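Local coordinates for protein 2-polyprenyl-6-methoxyphenol hydroxylase-like FAD-dependent oxidoreductase (PDB 6UI5) that binds flavin-adenine dinucleotide in a Rossmann-type domain and is probably an FAD-dependent oxidoreductase, at residues I266-A271 against A285-P291; D172-I176 against Y350-L354; R120-F124 against I160-A165. All blocks are in the same frame, centred on the assembly; numbering follows the deposited sequence.

Contact 1 of 3, residues I266-A271 against A285-P291. With FAD (flavin-adenine dinucleotide), chain C.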
loop_
_atom_site.group_PDB
_atom_site.type_symbol
_atom_site.label_atom_id
_atom_site.label_comp_id
_atom_site.label_asym_id
_atom_site.label_seq_id
_atom_site.Cartn_x
_atom_site.Cartn_y
_atom_site.Cartn_z
ATOM N N ILE A 266 -2.737 6.264 -22.910
ATOM C CA ILE A 266 -3.030 5.142 -22.010
ATOM C C ILE A 266 -4.256 5.483 -21.197
ATOM O O ILE A 266 -4.277 6.508 -20.504
ATOM C CB ILE A 266 -1.860 4.821 -21.073
ATOM C CG1 ILE A 266 -0.741 4.138 -21.844
ATOM C CG2 ILE A 266 -2.343 3.936 -19.887
ATOM C CD1 ILE A 266 -1.167 2.803 -22.459
ATOM N N VAL A 267 -5.253 4.604 -21.236
ATOM C CA VAL A 267 -6.304 4.590 -20.227
ATOM C C VAL A 267 -6.300 3.227 -19.552
ATOM O O VAL A 267 -5.678 2.283 -20.028
ATOM C CB VAL A 267 -7.686 4.890 -20.811
ATOM C CG1 VAL A 267 -7.801 6.397 -21.152
ATOM C CG2 VAL A 267 -7.916 3.998 -22.011
ATOM N N THR A 268 -7.047 3.132 -18.449
ATOM C CA THR A 268 -7.112 1.943 -17.598
ATOM C C THR A 268 -8.550 1.445 -17.541
ATOM O O THR A 268 -9.423 2.121 -16.987
ATOM C CB THR A 268 -6.624 2.269 -16.197
ATOM O OG1 THR A 268 -5.327 2.868 -16.270
ATOM C CG2 THR A 268 -6.559 0.992 -15.358
ATOM N N ARG A 269 -8.810 0.266 -18.103
ATOM C CA ARG A 269 -10.172 -0.254 -18.133
ATOM C C ARG A 269 -10.187 -1.749 -17.866
ATOM O O ARG A 269 -9.236 -2.475 -18.191
ATOM C CB ARG A 269 -10.902 0.020 -19.472
ATOM C CG ARG A 269 -10.935 1.521 -19.877
ATOM C CD ARG A 269 -12.132 2.336 -19.278
ATOM N NE ARG A 269 -12.058 3.700 -19.803
ATOM C CZ ARG A 269 -11.326 4.689 -19.290
ATOM N NH1 ARG A 269 -10.650 4.507 -18.127
ATOM N NH2 ARG A 269 -11.332 5.896 -19.919
ATOM N N ASN A 270 -11.288 -2.193 -17.258
ATOM C CA ASN A 270 -11.556 -3.610 -17.082
ATOM C C ASN A 270 -13.007 -3.849 -17.479
ATOM O O ASN A 270 -13.915 -3.255 -16.895
ATOM C CB ASN A 270 -11.269 -4.029 -15.637
ATOM C CG ASN A 270 -11.082 -5.527 -15.480
ATOM O OD1 ASN A 270 -10.662 -6.200 -16.425
ATOM N ND2 ASN A 270 -11.376 -6.060 -14.266
ATOM N N ALA A 271 -13.221 -4.673 -18.507
ATOM C CA ALA A 271 -14.574 -5.055 -18.888
ATOM C C ALA A 271 -15.330 -5.621 -17.684
ATOM O O ALA A 271 -14.768 -6.353 -16.864
ATOM C CB ALA A 271 -14.526 -6.088 -20.019
ATOM N N ALA A 285 -9.060 -6.298 -25.447
ATOM C CA ALA A 285 -10.512 -6.122 -25.420
ATOM C C ALA A 285 -11.106 -6.304 -24.017
ATOM O O ALA A 285 -12.174 -5.755 -23.730
ATOM C CB ALA A 285 -11.165 -7.098 -26.401
ATOM N N ALA A 286 -10.466 -7.069 -23.136
ATOM C CA ALA A 286 -11.013 -7.221 -21.796
ATOM C C ALA A 286 -10.403 -6.253 -20.792
ATOM O O ALA A 286 -11.087 -5.875 -19.827
ATOM C CB ALA A 286 -10.838 -8.669 -21.299
ATOM N N HIS A 287 -9.161 -5.809 -21.014
ATOM C CA HIS A 287 -8.486 -5.024 -19.986
ATOM C C HIS A 287 -7.218 -4.424 -20.570
ATOM O O HIS A 287 -6.497 -5.099 -21.323
ATOM C CB HIS A 287 -8.142 -5.904 -18.759
ATOM C CG HIS A 287 -7.667 -7.264 -19.145
ATOM N ND1 HIS A 287 -6.362 -7.514 -19.518
ATOM C CD2 HIS A 287 -8.337 -8.431 -19.304
ATOM C CE1 HIS A 287 -6.244 -8.790 -19.862
ATOM N NE2 HIS A 287 -7.426 -9.368 -19.741
ATOM N N VAL A 288 -6.940 -3.172 -20.183
ATOM C CA VAL A 288 -5.791 -2.403 -20.663
ATOM C C VAL A 288 -5.330 -1.475 -19.550
ATOM O O VAL A 288 -6.102 -1.116 -18.658
ATOM C CB VAL A 288 -6.106 -1.540 -21.910
ATOM C CG1 VAL A 288 -6.479 -2.425 -23.115
ATOM C CG2 VAL A 288 -7.200 -0.563 -21.573
ATOM N N HIS A 289 -4.070 -1.043 -19.636
ATOM C CA HIS A 289 -3.406 -0.316 -18.557
ATOM C C HIS A 289 -2.017 0.022 -19.069
ATOM O O HIS A 289 -1.619 -0.421 -20.149
ATOM C CB HIS A 289 -3.316 -1.146 -17.277
ATOM C CG HIS A 289 -2.882 -2.549 -17.528
ATOM N ND1 HIS A 289 -1.609 -2.868 -17.951
ATOM C CD2 HIS A 289 -3.567 -3.714 -17.490
ATOM C CE1 HIS A 289 -1.520 -4.174 -18.131
ATOM N NE2 HIS A 289 -2.695 -4.712 -17.859
ATOM N N TYR A 290 -1.283 0.795 -18.278
ATOM C CA TYR A 290 0.079 1.133 -18.650
ATOM C C TYR A 290 0.925 -0.138 -18.727
ATOM O O TYR A 290 0.767 -1.059 -17.904
ATOM C CB TYR A 290 0.692 2.119 -17.658
ATOM C CG TYR A 290 2.094 2.540 -17.998
ATOM C CD1 TYR A 290 2.317 3.514 -18.954
ATOM C CD2 TYR A 290 3.191 1.976 -17.371
ATOM C CE1 TYR A 290 3.595 3.911 -19.287
ATOM C CE2 TYR A 290 4.480 2.376 -17.686
ATOM C CZ TYR A 290 4.677 3.342 -18.650
ATOM O OH TYR A 290 5.953 3.747 -18.996
ATOM N N PRO A 291 1.815 -0.228 -19.717
ATOM C CA PRO A 291 2.634 -1.443 -19.892
ATOM C C PRO A 291 3.784 -1.542 -18.878
ATOM O O PRO A 291 4.805 -0.866 -19.000
ATOM C CB PRO A 291 3.206 -1.305 -21.327
ATOM C CG PRO A 291 2.912 0.144 -21.732
ATOM C CD PRO A 291 1.714 0.596 -20.946
HETATM P PA FAD C . -3.806 -6.392 -29.821
HETATM O O1A FAD C . -2.313 -6.574 -29.664
HETATM O O2A FAD C . -4.112 -4.903 -29.807
HETATM O O5B FAD C . -4.375 -7.227 -31.136
HETATM C C5B FAD C . -5.713 -7.039 -31.567
HETATM C C4B FAD C . -5.802 -7.435 -33.077
HETATM O O4B FAD C . -7.028 -7.441 -33.538
HETATM C C3B FAD C . -5.055 -6.389 -33.939
HETATM O O3B FAD C . -4.372 -7.045 -34.916
HETATM C C2B FAD C . -6.184 -5.532 -34.545
HETATM O O2B FAD C . -5.630 -4.824 -35.728
HETATM C C1B FAD C . -7.052 -6.454 -34.860
HETATM N N9A FAD C . -8.432 -6.025 -34.977
HETATM C C8A FAD C . -9.051 -5.065 -34.254
HETATM N N7A FAD C . -10.348 -5.033 -34.629
HETATM C C5A FAD C . -10.531 -5.992 -35.569
HETATM C C6A FAD C . -11.646 -6.403 -36.289
HETATM N N6A FAD C . -13.055 -6.060 -36.417
HETATM N N1A FAD C . -11.550 -7.391 -37.183
HETATM C C2A FAD C . -10.367 -8.010 -37.387
HETATM N N3A FAD C . -9.276 -7.617 -36.668
HETATM C C4A FAD C . -9.354 -6.613 -35.768
HETATM N N1 FAD C . 3.217 -5.543 -23.727
HETATM C C2 FAD C . 4.284 -6.129 -22.865
HETATM O O2 FAD C . 4.219 -7.246 -22.468
HETATM N N3 FAD C . 5.459 -5.284 -22.505
HETATM C C4 FAD C . 5.536 -3.909 -23.004
HETATM O O4 FAD C . 6.457 -3.213 -22.737
HETATM C C4X FAD C . 4.436 -3.349 -23.871
HETATM N N5 FAD C . 4.569 -1.984 -24.325
HETATM C C5X FAD C . 3.496 -1.401 -25.168
HETATM C C6 FAD C . 3.632 -0.079 -25.597
HETATM C C7 FAD C . 2.647 0.493 -26.394
HETATM C C7M FAD C . 3.063 1.926 -26.700
HETATM C C8 FAD C . 1.513 -0.236 -26.783
HETATM C C8M FAD C . 0.482 0.478 -27.666
HETATM C C9 FAD C . 1.372 -1.567 -26.352
HETATM C C9A FAD C . 2.360 -2.165 -25.534
HETATM N N10 FAD C . 2.219 -3.592 -25.052
HETATM C C10 FAD C . 3.283 -4.160 -24.229
HETATM C "C1'" FAD C . 1.043 -4.375 -25.481
HETATM C "C2'" FAD C . 0.121 -5.006 -24.422
HETATM O "O2'" FAD C . 0.634 -6.187 -23.929
HETATM C "C3'" FAD C . -1.200 -5.426 -25.062
HETATM O "O3'" FAD C . -2.074 -5.725 -24.020
HETATM C "C4'" FAD C . -1.144 -6.686 -25.951
HETATM O "O4'" FAD C . -0.272 -6.584 -27.040
HETATM C "C5'" FAD C . -2.570 -6.799 -26.504
HETATM O "O5'" FAD C . -2.820 -8.086 -26.996
HETATM P P FAD C . -4.250 -8.426 -27.750
HETATM O O1P FAD C . -4.035 -9.578 -28.703
HETATM O O2P FAD C . -5.413 -8.661 -26.805
HETATM O O3P FAD C . -4.644 -7.033 -28.548
#

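Contact 2 of 3, residues D172-I176 against Y350-L354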
loop_
_atom_site.group_PDB
_atom_site.type_symbol
_atom_site.label_atom_id
_atom_site.label_comp_id
_atom_site.label_asym_id
_atom_site.label_seq_id
_atom_site.Cartn_x
_atom_site.Cartn_y
_atom_site.Cartn_z
ATOM N N ASP A 172 -10.891 4.334 -14.783
ATOM C CA ASP A 172 -10.642 5.762 -14.655
ATOM C C ASP A 172 -9.142 6.019 -14.565
ATOM O O ASP A 172 -8.359 5.111 -14.309
ATOM C CB ASP A 172 -11.362 6.339 -13.444
ATOM C CG ASP A 172 -11.927 7.715 -13.716
ATOM O OD1 ASP A 172 -12.132 8.047 -14.904
ATOM O OD2 ASP A 172 -12.162 8.465 -12.747
ATOM N N ASP A 173 -8.742 7.264 -14.832
ATOM C CA ASP A 173 -7.345 7.667 -14.696
ATOM C C ASP A 173 -7.293 9.083 -14.166
ATOM O O ASP A 173 -8.128 9.914 -14.532
ATOM C CB ASP A 173 -6.575 7.582 -16.026
ATOM C CG ASP A 173 -6.497 6.145 -16.571
ATOM O OD1 ASP A 173 -7.439 5.796 -17.325
ATOM O OD2 ASP A 173 -5.522 5.383 -16.245
ATOM N N TRP A 174 -6.346 9.341 -13.261
ATOM C CA TRP A 174 -6.095 10.706 -12.803
ATOM C C TRP A 174 -5.054 11.425 -13.654
ATOM O O TRP A 174 -4.820 12.623 -13.460
ATOM C CB TRP A 174 -5.649 10.719 -11.334
ATOM C CG TRP A 174 -4.311 10.085 -11.083
ATOM C CD1 TRP A 174 -3.093 10.709 -11.056
ATOM C CD2 TRP A 174 -4.059 8.693 -10.799
ATOM N NE1 TRP A 174 -2.096 9.785 -10.781
ATOM C CE2 TRP A 174 -2.668 8.547 -10.621
ATOM C CE3 TRP A 174 -4.876 7.564 -10.676
ATOM C CZ2 TRP A 174 -2.077 7.306 -10.327
ATOM C CZ3 TRP A 174 -4.286 6.336 -10.392
ATOM C CH2 TRP A 174 -2.898 6.219 -10.237
ATOM N N VAL A 175 -4.418 10.716 -14.573
ATOM C CA VAL A 175 -3.521 11.328 -15.534
ATOM C C VAL A 175 -3.595 10.499 -16.808
ATOM O O VAL A 175 -3.861 9.288 -16.769
ATOM C CB VAL A 175 -2.082 11.421 -14.975
ATOM C CG1 VAL A 175 -1.528 10.021 -14.686
ATOM C CG2 VAL A 175 -1.173 12.221 -15.952
ATOM N N ILE A 176 -3.399 11.165 -17.942
ATOM C CA ILE A 176 -3.373 10.500 -19.241
ATOM C C ILE A 176 -1.920 10.387 -19.683
ATOM O O ILE A 176 -1.268 11.397 -19.970
ATOM C CB ILE A 176 -4.213 11.243 -20.290
ATOM C CG1 ILE A 176 -5.660 11.400 -19.819
ATOM C CG2 ILE A 176 -4.183 10.462 -21.578
ATOM C CD1 ILE A 176 -6.283 10.104 -19.242
ATOM N N TYR A 350 3.546 9.988 -10.384
ATOM C CA TYR A 350 2.886 11.221 -10.724
ATOM C C TYR A 350 1.492 11.282 -10.114
ATOM O O TYR A 350 0.801 10.287 -10.066
ATOM C CB TYR A 350 2.825 11.348 -12.253
ATOM C CG TYR A 350 2.165 12.614 -12.752
ATOM C CD1 TYR A 350 2.912 13.770 -12.990
ATOM C CD2 TYR A 350 0.797 12.659 -12.986
ATOM C CE1 TYR A 350 2.308 14.930 -13.447
ATOM C CE2 TYR A 350 0.188 13.814 -13.424
ATOM C CZ TYR A 350 0.943 14.944 -13.664
ATOM O OH TYR A 350 0.316 16.087 -14.112
ATOM N N PRO A 351 1.056 12.470 -9.682
ATOM C CA PRO A 351 1.831 13.716 -9.641
ATOM C C PRO A 351 2.850 13.652 -8.530
ATOM O O PRO A 351 2.793 12.734 -7.697
ATOM C CB PRO A 351 0.783 14.791 -9.369
ATOM C CG PRO A 351 -0.388 14.069 -8.806
ATOM C CD PRO A 351 -0.369 12.686 -9.390
ATOM N N ARG A 352 3.795 14.583 -8.513
ATOM C CA ARG A 352 4.913 14.425 -7.593
ATOM C C ARG A 352 4.515 14.573 -6.124
ATOM O O ARG A 352 5.203 13.978 -5.284
ATOM C CB ARG A 352 6.057 15.379 -7.961
ATOM C CG ARG A 352 6.252 16.523 -7.005
ATOM C CD ARG A 352 7.497 17.333 -7.349
ATOM N NE ARG A 352 7.269 18.213 -8.494
ATOM C CZ ARG A 352 7.744 17.991 -9.719
ATOM N NH1 ARG A 352 8.492 16.914 -9.965
ATOM N NH2 ARG A 352 7.472 18.844 -10.704
ATOM N N PRO A 353 3.485 15.349 -5.739
ATOM C CA PRO A 353 3.039 15.295 -4.324
ATOM C C PRO A 353 2.567 13.912 -3.868
ATOM O O PRO A 353 2.950 13.433 -2.782
ATOM C CB PRO A 353 1.892 16.317 -4.278
ATOM C CG PRO A 353 1.531 16.581 -5.729
ATOM C CD PRO A 353 2.804 16.432 -6.475
ATOM N N LEU A 354 1.697 13.278 -4.657
ATOM C CA LEU A 354 1.281 11.915 -4.367
ATOM C C LEU A 354 2.487 10.982 -4.305
ATOM O O LEU A 354 2.682 10.275 -3.312
ATOM C CB LEU A 354 0.271 11.454 -5.421
ATOM C CG LEU A 354 -0.314 10.039 -5.294
ATOM C CD1 LEU A 354 -1.274 9.904 -4.067
ATOM C CD2 LEU A 354 -1.020 9.621 -6.592
#

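Contact 3 of 3, residues R120-F124 against I160-A165. With FAD (flavin-adenine dinucleotide), chain C.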
loop_
_atom_site.group_PDB
_atom_site.type_symbol
_atom_site.label_atom_id
_atom_site.label_comp_id
_atom_site.label_asym_id
_atom_site.label_seq_id
_atom_site.Cartn_x
_atom_site.Cartn_y
_atom_site.Cartn_z
ATOM N N ARG A 120 -12.173 -8.247 -41.939
ATOM C CA ARG A 120 -12.726 -7.477 -40.834
ATOM C C ARG A 120 -14.062 -8.051 -40.397
ATOM O O ARG A 120 -14.906 -8.395 -41.229
ATOM C CB ARG A 120 -12.920 -6.004 -41.197
ATOM C CG ARG A 120 -13.774 -5.262 -40.167
ATOM C CD ARG A 120 -14.178 -3.858 -40.601
ATOM N NE ARG A 120 -13.013 -3.001 -40.785
ATOM C CZ ARG A 120 -12.308 -2.480 -39.786
ATOM N NH1 ARG A 120 -11.261 -1.711 -40.056
ATOM N NH2 ARG A 120 -12.651 -2.729 -38.523
ATOM N N LEU A 121 -14.253 -8.127 -39.090
ATOM C CA LEU A 121 -15.550 -8.438 -38.518
ATOM C C LEU A 121 -16.328 -7.139 -38.347
ATOM O O LEU A 121 -15.912 -6.250 -37.590
ATOM C CB LEU A 121 -15.385 -9.166 -37.183
ATOM C CG LEU A 121 -16.670 -9.674 -36.566
ATOM C CD1 LEU A 121 -16.339 -10.964 -35.924
ATOM C CD2 LEU A 121 -17.172 -8.705 -35.523
ATOM N N THR A 122 -17.454 -7.027 -39.048
ATOM C CA THR A 122 -18.276 -5.829 -38.961
ATOM C C THR A 122 -19.437 -5.957 -37.989
ATOM O O THR A 122 -19.969 -4.932 -37.552
ATOM C CB THR A 122 -18.812 -5.480 -40.339
ATOM O OG1 THR A 122 -19.747 -6.490 -40.743
ATOM C CG2 THR A 122 -17.664 -5.472 -41.309
ATOM N N GLY A 123 -19.845 -7.173 -37.645
ATOM C CA GLY A 123 -20.895 -7.342 -36.656
ATOM C C GLY A 123 -21.238 -8.803 -36.453
ATOM O O GLY A 123 -20.624 -9.706 -37.041
ATOM N N PHE A 124 -22.260 -9.014 -35.624
ATOM C CA PHE A 124 -22.710 -10.344 -35.236
ATOM C C PHE A 124 -24.061 -10.226 -34.546
ATOM O O PHE A 124 -24.384 -9.188 -33.955
ATOM C CB PHE A 124 -21.705 -11.012 -34.296
ATOM C CG PHE A 124 -21.635 -10.363 -32.941
ATOM C CD1 PHE A 124 -20.932 -9.177 -32.760
ATOM C CD2 PHE A 124 -22.272 -10.934 -31.846
ATOM C CE1 PHE A 124 -20.867 -8.571 -31.509
ATOM C CE2 PHE A 124 -22.203 -10.337 -30.592
ATOM C CZ PHE A 124 -21.505 -9.154 -30.426
ATOM N N ILE A 160 -14.617 -4.006 -31.350
ATOM C CA ILE A 160 -15.982 -3.995 -31.862
ATOM C C ILE A 160 -16.817 -5.054 -31.146
ATOM O O ILE A 160 -17.988 -4.824 -30.816
ATOM C CB ILE A 160 -15.996 -4.203 -33.391
ATOM C CG1 ILE A 160 -15.503 -2.948 -34.138
ATOM C CG2 ILE A 160 -17.395 -4.589 -33.864
ATOM C CD1 ILE A 160 -13.992 -2.906 -34.411
ATOM N N VAL A 161 -16.234 -6.231 -30.893
ATOM C CA VAL A 161 -17.006 -7.309 -30.270
ATOM C C VAL A 161 -17.527 -6.871 -28.912
ATOM O O VAL A 161 -18.704 -7.059 -28.581
ATOM C CB VAL A 161 -16.178 -8.602 -30.150
ATOM C CG1 VAL A 161 -17.027 -9.673 -29.468
ATOM C CG2 VAL A 161 -15.717 -9.114 -31.518
ATOM N N ARG A 162 -16.665 -6.282 -28.101
ATOM C CA ARG A 162 -17.130 -5.838 -26.802
ATOM C C ARG A 162 -18.269 -4.827 -26.929
ATOM O O ARG A 162 -19.329 -4.962 -26.303
ATOM C CB ARG A 162 -15.971 -5.225 -26.054
ATOM C CG ARG A 162 -16.477 -4.495 -24.903
ATOM C CD ARG A 162 -15.382 -3.835 -24.317
ATOM N NE ARG A 162 -14.914 -2.867 -25.263
ATOM C CZ ARG A 162 -13.711 -2.368 -25.095
ATOM N NH1 ARG A 162 -12.963 -2.902 -24.121
ATOM N NH2 ARG A 162 -13.186 -1.444 -25.888
ATOM N N LYS A 163 -18.044 -3.782 -27.718
ATOM C CA LYS A 163 -19.009 -2.692 -27.778
ATOM C C LYS A 163 -20.365 -3.173 -28.287
ATOM O O LYS A 163 -21.401 -2.898 -27.670
ATOM C CB LYS A 163 -18.446 -1.565 -28.642
ATOM C CG LYS A 163 -17.149 -0.945 -28.104
ATOM C CD LYS A 163 -16.521 -0.022 -29.155
ATOM C CE LYS A 163 -15.135 0.476 -28.744
ATOM N NZ LYS A 163 -15.156 1.221 -27.459
ATOM N N GLN A 164 -20.373 -3.933 -29.374
ATOM C CA GLN A 164 -21.641 -4.402 -29.924
ATOM C C GLN A 164 -22.371 -5.365 -28.984
ATOM O O GLN A 164 -23.610 -5.372 -28.961
ATOM C CB GLN A 164 -21.396 -5.054 -31.280
ATOM C CG GLN A 164 -22.599 -5.058 -32.186
ATOM C CD GLN A 164 -22.237 -5.518 -33.578
ATOM O OE1 GLN A 164 -22.474 -6.673 -33.948
ATOM N NE2 GLN A 164 -21.633 -4.625 -34.353
ATOM N N ALA A 165 -21.635 -6.187 -28.214
ATOM C CA ALA A 165 -22.244 -6.996 -27.161
ATOM C C ALA A 165 -22.704 -6.154 -25.982
ATOM O O ALA A 165 -23.310 -6.694 -25.048
ATOM C CB ALA A 165 -21.263 -8.072 -26.660
HETATM P PA FAD C . -3.806 -6.392 -29.821
HETATM O O1A FAD C . -2.313 -6.574 -29.664
HETATM O O2A FAD C . -4.112 -4.903 -29.807
HETATM O O5B FAD C . -4.375 -7.227 -31.136
HETATM C C5B FAD C . -5.713 -7.039 -31.567
HETATM C C4B FAD C . -5.802 -7.435 -33.077
HETATM O O4B FAD C . -7.028 -7.441 -33.538
HETATM C C3B FAD C . -5.055 -6.389 -33.939
HETATM O O3B FAD C . -4.372 -7.045 -34.916
HETATM C C2B FAD C . -6.184 -5.532 -34.545
HETATM O O2B FAD C . -5.630 -4.824 -35.728
HETATM C C1B FAD C . -7.052 -6.454 -34.860
HETATM N N9A FAD C . -8.432 -6.025 -34.977
HETATM C C8A FAD C . -9.051 -5.065 -34.254
HETATM N N7A FAD C . -10.348 -5.033 -34.629
HETATM C C5A FAD C . -10.531 -5.992 -35.569
HETATM C C6A FAD C . -11.646 -6.403 -36.289
HETATM N N6A FAD C . -13.055 -6.060 -36.417
HETATM N N1A FAD C . -11.550 -7.391 -37.183
HETATM C C2A FAD C . -10.367 -8.010 -37.387
HETATM N N3A FAD C . -9.276 -7.617 -36.668
HETATM C C4A FAD C . -9.354 -6.613 -35.768
HETATM N N1 FAD C . 3.217 -5.543 -23.727
HETATM C C2 FAD C . 4.284 -6.129 -22.865
HETATM O O2 FAD C . 4.219 -7.246 -22.468
HETATM N N3 FAD C . 5.459 -5.284 -22.505
HETATM C C4 FAD C . 5.536 -3.909 -23.004
HETATM O O4 FAD C . 6.457 -3.213 -22.737
HETATM C C4X FAD C . 4.436 -3.349 -23.871
HETATM N N5 FAD C . 4.569 -1.984 -24.325
HETATM C C5X FAD C . 3.496 -1.401 -25.168
HETATM C C6 FAD C . 3.632 -0.079 -25.597
HETATM C C7 FAD C . 2.647 0.493 -26.394
HETATM C C7M FAD C . 3.063 1.926 -26.700
HETATM C C8 FAD C . 1.513 -0.236 -26.783
HETATM C C8M FAD C . 0.482 0.478 -27.666
HETATM C C9 FAD C . 1.372 -1.567 -26.352
HETATM C C9A FAD C . 2.360 -2.165 -25.534
HETATM N N10 FAD C . 2.219 -3.592 -25.052
HETATM C C10 FAD C . 3.283 -4.160 -24.229
HETATM C "C1'" FAD C . 1.043 -4.375 -25.481
HETATM C "C2'" FAD C . 0.121 -5.006 -24.422
HETATM O "O2'" FAD C . 0.634 -6.187 -23.929
HETATM C "C3'" FAD C . -1.200 -5.426 -25.062
HETATM O "O3'" FAD C . -2.074 -5.725 -24.020
HETATM C "C4'" FAD C . -1.144 -6.686 -25.951
HETATM O "O4'" FAD C . -0.272 -6.584 -27.040
HETATM C "C5'" FAD C . -2.570 -6.799 -26.504
HETATM O "O5'" FAD C . -2.820 -8.086 -26.996
HETATM P P FAD C . -4.250 -8.426 -27.750
HETATM O O1P FAD C . -4.035 -9.578 -28.703
HETATM O O2P FAD C . -5.413 -8.661 -26.805
HETATM O O3P FAD C . -4.644 -7.033 -28.548
#

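Contact 1 of 3, residues I266-A271 against A285-P291
Arg269 and Val288 form the hydrogen-bonded pair of a short antiparallel beta ladder, which adds strand 287-288 to the long strand 257-271 in the FAD binding domain. Arg269 N gives a hydrogen bond to Val288 O and Val288 N one to Arg269 O, both 3.1 Å; a shorter, nearly straight bond joins Ala271 N to Ala286 O (2.8 Å, 172°). Between these lies the non-hydrogen-bonded pair Asn270 and His287. Their side chains run side by side with planes 63° apart, and Asn270 OD1 sits 3.4 Å from His287 CB. This side is buried, and its polar ends are satisfied: Asn270 OD1 by Tyr274, His287 NE2 by Asp303. Val288, compact and branched, is buried too, its CG2 packed against Val267 O. Looser are the partly exposed Val267 and Arg269; the arginine leads away, and its NH1 gives a hydrogen bond to Thr268 O, 2.9 Å, from above the carbonyl plane. Ile266 carries the apolar packing beyond the ladder. With CG1 beside its backbone N (chi1 -73°), CG2 is left to rest on Tyr290 N, while CD1 reaches toward Pro291 CD. The rigid Pro291 ring borders the flavin, its CB 3.4 Å from FAD N5.

Contact 2 of 3, residues D172-I176 against Y350-L354
Two first torsions bring Trp174 and Val175 into contact with Tyr350. In Trp174, CG stands between the backbone N and the carbonyl carbon (chi1 67°), which brings the indole to Tyr350 O, just ahead of helix 352-365; in Tyr350, CG is anti to the backbone N (chi1 -179°), which sends the phenol ring to Val175. The polar link is a single hydrogen bond from Trp174 NE1 to Tyr350 O, 3.0 Å long and fairly straight at 165°. The oxygen lies close to the indole plane, at the ring's edge, whereas the N-H arrives tilted from the plane of the carbonyl. Tryptophan suits this place because it pairs one N-H donor with a broad apolar surface. Pro351 CD lies 3.8 Å from Trp174 CD1, and Leu354 CD2 is more loosely placed, 4.3 Å from Trp174 NE1. Next to this, Val175 sets a short branched side chain at a slant against the Tyr350 ring; its CG2 is unusually close to Tyr350 CE2, at 3.3 Å, a tight and perhaps strained approach.

The peptide bond before Pro351 is cis. Pro351 CB thereby comes over the centre of the Tyr350 ring, 4.0 Å above its plane, so proline and aromatic ring pack face on. The Tyr350 ring also meets that of Phe224. Leu354 touches Leu354 of the second subunit, and Asp172 N is hydrogen-bonded to Tyr357 OH of that subunit, which places the contact beside the dimer interface. An aromatic residue stacked on a following cis-proline is a well-known local motif; here that proline also stands at the N-cap position of helix 352-365, and the loop ahead of strand 176-185 docks on this helix start.

Contact 3 of 3, residues R120-F124 against I160-A165
Phe124 and Gln164 approach from opposite directions with ring and amide planes only 15° apart, and their meeting joins strand 120-126 to helix 160-164. The oxygen of the glutamine does most of the work: Gln164 OE1 accepts a hydrogen bond from Phe124 N at 2.9 Å, bent at the hydrogen (141°) but lying in the plane of the amide carbonyl. Glutamine suits the spot, since its extended chain carries an acceptor from the helix out to the strand. Gly123, having no side chain, lets that oxygen come within 3.2 Å of its CA.

The phenyl ring turns toward the helix because Phe124 CG stands between the backbone N and the carbonyl carbon (chi1 69°). Its CE1 then lies 3.6 Å from Gln164 CB, while Ala165, small enough to admit it, meets the ring at its edge, with CB in the ring plane and 3.9 Å from Phe124 CZ. Earlier in the strand, Leu121 points into the interface, where its CD2 lies 4.3 Å from Val161 CG2 and almost as near to Ile160 CG2. Leu121 and Val161 make a buried aliphatic layer, which Val8 and Leu151 of the parallel sheet continue, with Ile160 at its border.

At the open end, the exposed Arg120 turns the edge of its guanidinium to Ile160 CD1, and the adenine of FAD lies beside both. Leu121 addresses the base with its backbone: its N-H points to FAD N1A at 3.4 Å and its O receives FAD N6A at 3.1 Å, both weak hydrogen bonds. Reading the Watson-Crick edge of adenine with one residue's backbone N-H and C=O is a common device of nucleotide sites, here at the adenine end of a Rossmann-type FAD binding domain.

How the contacts relate
Along the chain contact 3 closes first; contact 1 follows, nested inside the long loop that contact 2 closes. Contacts 1 and 3, with centres about 18 Å apart, serve the two ends of one FAD molecule, the flavin and the adenine, and meet where Arg162 NH1 lies 3.0 Å from Ala285 O. Contacts 1 and 2, about 16 Å apart between centres, are joined by Asp173, whose OD2 probably forms a hydrogen bond with Thr268 OG1. Contacts 2 and 3 do not touch, their centres about 33 Å apart. The series thus runs from the adenine site through the antiparallel sheet near the flavin to helix 352-365 beside the second subunit, linking cofactor and dimer interface.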